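Local coordinates for hypothetical protein Atu3615 (Agrobacterium tumefaciens str. C58, PDB 1ZNP) that is of unknown function but belongs to the cupin superfamily of small beta-barrel (double-stranded beta-helix) proteins, and assembles from two copies of one chain, at residues L46-H54 with Q109-F117; W65-L75 with Q85-I93. All blocks are in the same frame, centred on the assembly; numbering follows the deposited sequence.

How the contacts relate
Both contacts knit strands of one cupin barrel, and they meet where strand 108-113 lies beside strand 73-78. Contact 1 (46-54 with 109-117) is only partly buried and rests on few backbone bonds, a bridging water and a few apolar contacts of Leu-46 and Leu-47. Contact 2 (65-75 with 85-93) is the more buried one, a regular hairpin pairing whose apolar side chains pack in the barrel interior, while strand 85-89 also packs on the second subunit. Gln-109 OE1 of contact 1 accepts a hydrogen bond from Trp-65 NE1 in contact 2, Phe-117 O probably takes another from Ala-71 N, and Ala-111 packs on Ala-74.

Contact 1 (L46-H54 with Q109-F117); sequences LLEKGVRSH and QSAESLGDF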
# COMPACT_ATOMS: atom_id res chain seq x y z
N LEU A 46 -13.78 -14.41 -4.85
CA LEU A 46 -14.66 -13.73 -3.92
C LEU A 46 -14.47 -14.06 -2.45
O LEU A 46 -14.29 -15.22 -2.06
CB LEU A 46 -16.12 -14.01 -4.31
CG LEU A 46 -17.21 -13.42 -3.40
CD1 LEU A 46 -18.44 -13.06 -4.20
CD2 LEU A 46 -17.56 -14.40 -2.31
N LEU A 47 -14.51 -13.03 -1.62
CA LEU A 47 -14.40 -13.20 -0.18
C LEU A 47 -15.66 -12.59 0.43
O LEU A 47 -16.27 -11.72 -0.17
CB LEU A 47 -13.16 -12.47 0.36
CG LEU A 47 -11.79 -12.89 -0.20
CD1 LEU A 47 -10.75 -11.93 0.32
CD2 LEU A 47 -11.45 -14.31 0.20
N GLU A 48 -16.06 -13.08 1.60
CA GLU A 48 -17.25 -12.55 2.27
C GLU A 48 -16.82 -12.21 3.66
O GLU A 48 -15.71 -12.54 4.06
CB GLU A 48 -18.35 -13.60 2.37
CG GLU A 48 -18.36 -14.65 1.28
CD GLU A 48 -19.46 -15.68 1.49
OE1 GLU A 48 -19.43 -16.72 0.80
OE2 GLU A 48 -20.36 -15.43 2.33
N LYS A 49 -17.68 -11.55 4.43
CA LYS A 49 -17.31 -11.23 5.79
C LYS A 49 -17.00 -12.54 6.48
O LYS A 49 -17.73 -13.52 6.32
CB LYS A 49 -18.44 -10.51 6.53
CG LYS A 49 -18.00 -9.97 7.90
CD LYS A 49 -16.82 -8.99 7.77
CE LYS A 49 -16.22 -8.61 9.13
NZ LYS A 49 -15.60 -9.79 9.84
N GLY A 50 -15.92 -12.56 7.24
CA GLY A 50 -15.55 -13.77 7.94
C GLY A 50 -14.56 -14.55 7.10
O GLY A 50 -13.36 -14.51 7.37
N VAL A 51 -15.07 -15.23 6.07
CA VAL A 51 -14.22 -16.02 5.18
C VAL A 51 -13.21 -15.17 4.42
O VAL A 51 -13.54 -14.50 3.45
CB VAL A 51 -15.08 -16.84 4.18
CG1 VAL A 51 -15.77 -17.98 4.91
CG2 VAL A 51 -16.12 -15.95 3.50
N ARG A 52 -11.95 -15.23 4.87
CA ARG A 52 -10.87 -14.46 4.26
C ARG A 52 -9.93 -15.30 3.38
O ARG A 52 -10.17 -16.49 3.16
CB ARG A 52 -10.05 -13.77 5.36
CG ARG A 52 -9.35 -14.73 6.31
CD ARG A 52 -9.11 -14.08 7.66
NE ARG A 52 -8.53 -15.00 8.64
CZ ARG A 52 -7.25 -15.37 8.66
NH1 ARG A 52 -6.81 -16.22 9.59
NH2 ARG A 52 -6.39 -14.89 7.77
N SER A 53 -8.88 -14.66 2.88
CA SER A 53 -7.88 -15.32 2.04
C SER A 53 -6.62 -15.49 2.88
O SER A 53 -5.98 -14.52 3.25
CB SER A 53 -7.58 -14.45 0.82
OG SER A 53 -6.58 -15.04 0.00
N HIS A 54 -6.27 -16.74 3.19
CA HIS A 54 -5.11 -17.02 4.02
C HIS A 54 -3.78 -16.74 3.33
O HIS A 54 -3.72 -16.63 2.10
CB HIS A 54 -5.15 -18.47 4.50
CG HIS A 54 -6.28 -18.76 5.44
ND1 HIS A 54 -7.60 -18.54 5.11
CD2 HIS A 54 -6.29 -19.22 6.72
CE1 HIS A 54 -8.37 -18.85 6.14
NE2 HIS A 54 -7.60 -19.27 7.13
N GLN A 109 1.14 -13.22 0.41
CA GLN A 109 -0.07 -12.42 0.29
C GLN A 109 -1.29 -13.00 0.99
O GLN A 109 -1.48 -14.21 1.03
CB GLN A 109 -0.39 -12.20 -1.19
CG GLN A 109 -0.66 -13.47 -1.95
CD GLN A 109 -1.09 -13.21 -3.38
OE1 GLN A 109 -2.06 -12.48 -3.63
NE2 GLN A 109 -0.38 -13.80 -4.34
N SER A 110 -2.12 -12.11 1.55
CA SER A 110 -3.35 -12.51 2.23
C SER A 110 -4.31 -11.34 2.11
O SER A 110 -3.89 -10.20 1.92
CB SER A 110 -3.09 -12.83 3.70
OG SER A 110 -2.58 -11.71 4.39
N ALA A 111 -5.60 -11.62 2.21
CA ALA A 111 -6.58 -10.56 2.08
C ALA A 111 -7.87 -10.86 2.82
O ALA A 111 -8.10 -11.98 3.27
CB ALA A 111 -6.87 -10.31 0.60
N GLU A 112 -8.70 -9.84 2.97
CA GLU A 112 -9.98 -9.99 3.64
C GLU A 112 -10.91 -8.89 3.13
O GLU A 112 -10.46 -7.79 2.79
CB GLU A 112 -9.82 -9.88 5.16
CG GLU A 112 -9.20 -8.58 5.62
CD GLU A 112 -7.74 -8.72 6.09
OE1 GLU A 112 -7.20 -7.70 6.59
OE2 GLU A 112 -7.15 -9.82 5.97
N SER A 113 -12.19 -9.20 3.05
CA SER A 113 -13.18 -8.24 2.59
C SER A 113 -13.48 -7.31 3.76
O SER A 113 -13.46 -7.73 4.92
CB SER A 113 -14.46 -8.97 2.16
OG SER A 113 -15.47 -8.05 1.77
N LEU A 114 -13.76 -6.04 3.48
CA LEU A 114 -14.06 -5.08 4.53
C LEU A 114 -15.56 -4.87 4.69
O LEU A 114 -16.00 -3.98 5.41
CB LEU A 114 -13.36 -3.76 4.25
CG LEU A 114 -11.85 -3.90 4.10
CD1 LEU A 114 -11.21 -2.56 3.83
CD2 LEU A 114 -11.27 -4.51 5.35
N GLY A 115 -16.34 -5.70 4.01
CA GLY A 115 -17.78 -5.61 4.10
C GLY A 115 -18.37 -7.00 3.97
O GLY A 115 -17.78 -7.97 4.44
N ASP A 116 -19.53 -7.10 3.32
CA ASP A 116 -20.20 -8.39 3.15
C ASP A 116 -19.51 -9.27 2.12
O ASP A 116 -19.47 -10.49 2.26
CB ASP A 116 -21.65 -8.14 2.76
CG ASP A 116 -22.43 -7.46 3.86
OD1 ASP A 116 -23.55 -6.98 3.59
OD2 ASP A 116 -21.91 -7.40 5.00
N PHE A 117 -18.99 -8.65 1.07
CA PHE A 117 -18.30 -9.40 0.04
C PHE A 117 -17.55 -8.49 -0.91
O PHE A 117 -17.83 -7.30 -1.01
CB PHE A 117 -19.28 -10.24 -0.79
CG PHE A 117 -20.09 -9.44 -1.76
CD1 PHE A 117 -21.39 -9.04 -1.44
CD2 PHE A 117 -19.56 -9.05 -2.98
CE1 PHE A 117 -22.14 -8.25 -2.32
CE2 PHE A 117 -20.30 -8.26 -3.87
CZ PHE A 117 -21.60 -7.87 -3.53
O HOH W 1 -12.85 -11.64 4.04
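Segments 46-54 and 109-117 meet as two short antiparallel beta bridges, Glu-48 with Phe-117 and Ser-53 with Ala-111, separated by a loop in each segment at the margin of the cupin barrel. Ser-53 and Ala-111 form a hydrogen-bonded pair: Ser-53 N gives a 2.8 Å bond to Ala-111 O, and Ala-111 N returns one of 3.1 Å to Ser-53 O. Glu-48 and Phe-117 are a non-hydrogen-bonded pair; beside them Lys-49 N bonds Asp-116 O at 3.0 Å, but from above the carbonyl plane and with a bent N-H...O angle of 140°. Between the bridges the strands part, and a water spans them by donating to Glu-48 O and accepting from Ser-113 N at 2.7 Å. With CG anti to the carbonyl carbon (chi1 -59°), Leu-47 carries CD1 to 3.9 Å from Glu-112 CA. Lys-49 lays CB and CD along Gly-115 O while its amine leads away. Arg-52 CB rests on Glu-112 CB, and its guanidinium has the His-54 ring over one face, offset toward the rim. The carboxylate of Glu-112 is not in contact with the guanidinium; its OE1 is hydrogen-bonded to His-76 NE2. Helix 7-14 packs on Leu-46, Glu-48 and Phe-117, whereas strand 73-78 lies against Leu-47 and residues 110-112.

Contact 2 (W65-L75 with Q85-I93); sequences WHYYAGAPIAL and QTFTLGPAI
Leu-89 packs against Ile-73, Tyr-67 and Trp-65 in this contact, which joins the beta hairpin of strands 73-78 and 85-89 to the end of strand 63-68 in the cupin barrel. The tight part is the hairpin itself. Ile-73 and Leu-89 exchange two backbone bonds, Ile-73 N to Leu-89 O being 2.7 Å, and Leu-75 and Phe-87 exchange two more, with Leu-75 N to Phe-87 O nearly straight at 173°. Between them Ala-74 faces Thr-88 as a non-hydrogen-bonded pair. On the inner side Leu-89 holds CG anti to the backbone N (chi1 177°), which brings CD2 to 3.9 Å from Trp-65 CE3, the two side chains crossing at about a right angle. Ile-73 runs alongside Leu-89, and Leu-75 CD1 sits over the centre of one indole face; the indole NE1 is bonded to Gln-109. The solvent side begins where the chain leaves through Gly-90 and the exposed Pro-91, although the proline itself packs closely on Tyr-67. Pro-91 CD lies over the ring face, 3.5 Å from the Tyr-67 centroid, a CH-pi contact with Gly-90 CA off-centre on the same face; Ala-69 N lies over the opposite face, offset toward the rim. Tyr-67 OH is tied to a lone pair of Gly-70 O at 2.5 Å, which helps hold the ring against the proline. At the other end Phe-87 meets Phe-87 of the second subunit. No side-chain hydrogen bond crosses between the segments: backbone bonds set the register, and apolar and CH-pi packing joins the hairpin to strand 63-68.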
# COMPACT_ATOMS: atom_id res chain seq x y z
N TRP A 65 -4.25 -8.05 -8.72
CA TRP A 65 -5.62 -8.06 -8.22
C TRP A 65 -6.43 -6.93 -8.84
O TRP A 65 -5.93 -5.83 -9.04
CB TRP A 65 -5.62 -7.94 -6.69
CG TRP A 65 -5.21 -9.19 -5.96
CD1 TRP A 65 -4.02 -9.85 -6.05
CD2 TRP A 65 -5.98 -9.90 -4.98
NE1 TRP A 65 -4.00 -10.92 -5.19
CE2 TRP A 65 -5.19 -10.98 -4.52
CE3 TRP A 65 -7.27 -9.73 -4.44
CZ2 TRP A 65 -5.64 -11.88 -3.55
CZ3 TRP A 65 -7.72 -10.63 -3.48
CH2 TRP A 65 -6.90 -11.69 -3.04
N HIS A 66 -7.69 -7.22 -9.16
CA HIS A 66 -8.58 -6.23 -9.77
C HIS A 66 -9.92 -6.21 -9.03
O HIS A 66 -10.56 -7.26 -8.86
CB HIS A 66 -8.84 -6.57 -11.24
CG HIS A 66 -7.59 -6.82 -12.04
ND1 HIS A 66 -6.90 -8.02 -11.99
CD2 HIS A 66 -6.91 -6.04 -12.90
CE1 HIS A 66 -5.86 -7.96 -12.79
NE2 HIS A 66 -5.84 -6.77 -13.36
N TYR A 67 -10.34 -5.02 -8.60
CA TYR A 67 -11.60 -4.88 -7.89
C TYR A 67 -12.77 -4.82 -8.87
O TYR A 67 -12.69 -4.10 -9.86
CB TYR A 67 -11.58 -3.60 -7.04
CG TYR A 67 -12.96 -3.18 -6.59
CD1 TYR A 67 -13.78 -2.40 -7.42
CD2 TYR A 67 -13.48 -3.63 -5.38
CE1 TYR A 67 -15.08 -2.06 -7.04
CE2 TYR A 67 -14.78 -3.30 -4.99
CZ TYR A 67 -15.57 -2.52 -5.82
OH TYR A 67 -16.87 -2.25 -5.44
N TYR A 68 -13.84 -5.56 -8.60
CA TYR A 68 -14.99 -5.52 -9.51
C TYR A 68 -16.26 -5.02 -8.84
O TYR A 68 -16.97 -4.18 -9.39
CB TYR A 68 -15.29 -6.89 -10.14
CG TYR A 68 -14.22 -7.45 -11.07
CD1 TYR A 68 -13.49 -6.61 -11.91
CD2 TYR A 68 -13.96 -8.81 -11.11
CE1 TYR A 68 -12.51 -7.14 -12.78
CE2 TYR A 68 -12.99 -9.34 -11.96
CZ TYR A 68 -12.27 -8.51 -12.79
OH TYR A 68 -11.28 -9.04 -13.60
N ALA A 69 -16.54 -5.54 -7.65
CA ALA A 69 -17.76 -5.18 -6.95
C ALA A 69 -17.69 -5.48 -5.47
O ALA A 69 -16.80 -6.21 -5.00
CB ALA A 69 -18.92 -5.92 -7.57
N GLY A 70 -18.64 -4.93 -4.72
CA GLY A 70 -18.67 -5.14 -3.29
C GLY A 70 -17.82 -4.13 -2.54
O GLY A 70 -17.38 -3.12 -3.10
N ALA A 71 -17.59 -4.41 -1.26
CA ALA A 71 -16.80 -3.56 -0.39
C ALA A 71 -15.32 -3.64 -0.75
O ALA A 71 -14.90 -4.57 -1.44
CB ALA A 71 -16.99 -4.00 1.08
N PRO A 72 -14.52 -2.66 -0.32
CA PRO A 72 -13.10 -2.76 -0.66
C PRO A 72 -12.46 -3.92 0.08
O PRO A 72 -13.10 -4.56 0.91
CB PRO A 72 -12.54 -1.40 -0.23
CG PRO A 72 -13.49 -0.96 0.86
CD PRO A 72 -14.83 -1.36 0.31
N ILE A 73 -11.20 -4.18 -0.23
CA ILE A 73 -10.48 -5.27 0.40
C ILE A 73 -9.17 -4.77 1.00
O ILE A 73 -8.61 -3.77 0.57
CB ILE A 73 -10.17 -6.40 -0.63
CG1 ILE A 73 -11.21 -7.52 -0.51
CG2 ILE A 73 -8.74 -6.94 -0.44
CD1 ILE A 73 -10.99 -8.66 -1.48
N ALA A 74 -8.71 -5.48 2.02
CA ALA A 74 -7.43 -5.15 2.63
C ALA A 74 -6.50 -6.25 2.11
O ALA A 74 -6.68 -7.44 2.41
CB ALA A 74 -7.53 -5.20 4.11
N LEU A 75 -5.54 -5.85 1.28
CA LEU A 75 -4.57 -6.77 0.69
C LEU A 75 -3.24 -6.56 1.40
O LEU A 75 -2.72 -5.45 1.45
CB LEU A 75 -4.44 -6.49 -0.81
CG LEU A 75 -3.66 -7.52 -1.63
CD1 LEU A 75 -4.33 -8.86 -1.57
CD2 LEU A 75 -3.59 -7.06 -3.06
N GLN A 85 3.25 -4.80 3.92
CA GLN A 85 2.57 -3.61 3.42
C GLN A 85 1.10 -3.95 3.23
O GLN A 85 0.76 -5.10 2.94
CB GLN A 85 3.17 -3.18 2.08
CG GLN A 85 4.68 -3.01 2.10
CD GLN A 85 5.35 -3.70 0.92
OE1 GLN A 85 5.22 -3.26 -0.23
NE2 GLN A 85 6.06 -4.80 1.20
N THR A 86 0.24 -2.96 3.40
CA THR A 86 -1.20 -3.19 3.26
C THR A 86 -1.84 -2.15 2.36
O THR A 86 -1.72 -0.94 2.58
CB THR A 86 -1.89 -3.16 4.64
OG1 THR A 86 -1.38 -4.23 5.45
CG2 THR A 86 -3.41 -3.33 4.48
N PHE A 87 -2.52 -2.63 1.33
CA PHE A 87 -3.17 -1.74 0.39
C PHE A 87 -4.67 -1.95 0.42
O PHE A 87 -5.14 -3.08 0.56
CB PHE A 87 -2.64 -2.01 -1.03
CG PHE A 87 -1.15 -1.95 -1.13
CD1 PHE A 87 -0.47 -0.73 -1.00
CD2 PHE A 87 -0.40 -3.11 -1.32
CE1 PHE A 87 0.92 -0.67 -1.06
CE2 PHE A 87 0.99 -3.06 -1.38
CZ PHE A 87 1.65 -1.84 -1.25
N THR A 88 -5.42 -0.87 0.34
CA THR A 88 -6.86 -0.98 0.32
C THR A 88 -7.23 -1.06 -1.15
O THR A 88 -7.06 -0.10 -1.91
CB THR A 88 -7.53 0.24 1.00
OG1 THR A 88 -7.16 0.27 2.38
CG2 THR A 88 -9.04 0.13 0.92
N LEU A 89 -7.69 -2.23 -1.55
CA LEU A 89 -8.09 -2.49 -2.92
C LEU A 89 -9.55 -2.12 -3.06
O LEU A 89 -10.40 -2.71 -2.40
CB LEU A 89 -7.92 -3.97 -3.24
CG LEU A 89 -8.37 -4.43 -4.62
CD1 LEU A 89 -7.45 -3.84 -5.68
CD2 LEU A 89 -8.37 -5.95 -4.67
N GLY A 90 -9.84 -1.14 -3.91
CA GLY A 90 -11.21 -0.71 -4.09
C GLY A 90 -11.32 0.40 -5.11
O GLY A 90 -10.32 0.81 -5.69
N PRO A 91 -12.53 0.92 -5.34
CA PRO A 91 -12.74 1.99 -6.31
C PRO A 91 -12.65 3.43 -5.79
O PRO A 91 -12.59 4.36 -6.59
CB PRO A 91 -14.12 1.67 -6.86
CG PRO A 91 -14.84 1.24 -5.61
CD PRO A 91 -13.83 0.35 -4.91
N ALA A 92 -12.67 3.63 -4.48
CA ALA A 92 -12.61 4.98 -3.90
C ALA A 92 -11.21 5.59 -4.05
O ALA A 92 -10.48 5.80 -3.09
CB ALA A 92 -13.03 4.95 -2.43
N ILE A 93 -10.88 5.88 -5.30
CA ILE A 93 -9.60 6.41 -5.71
C ILE A 93 -9.16 7.73 -5.05
O ILE A 93 -7.97 8.05 -5.02
CB ILE A 93 -9.61 6.53 -7.26
CG1 ILE A 93 -8.24 6.13 -7.81
CG2 ILE A 93 -10.03 7.92 -7.70
CD1 ILE A 93 -7.92 4.66 -7.62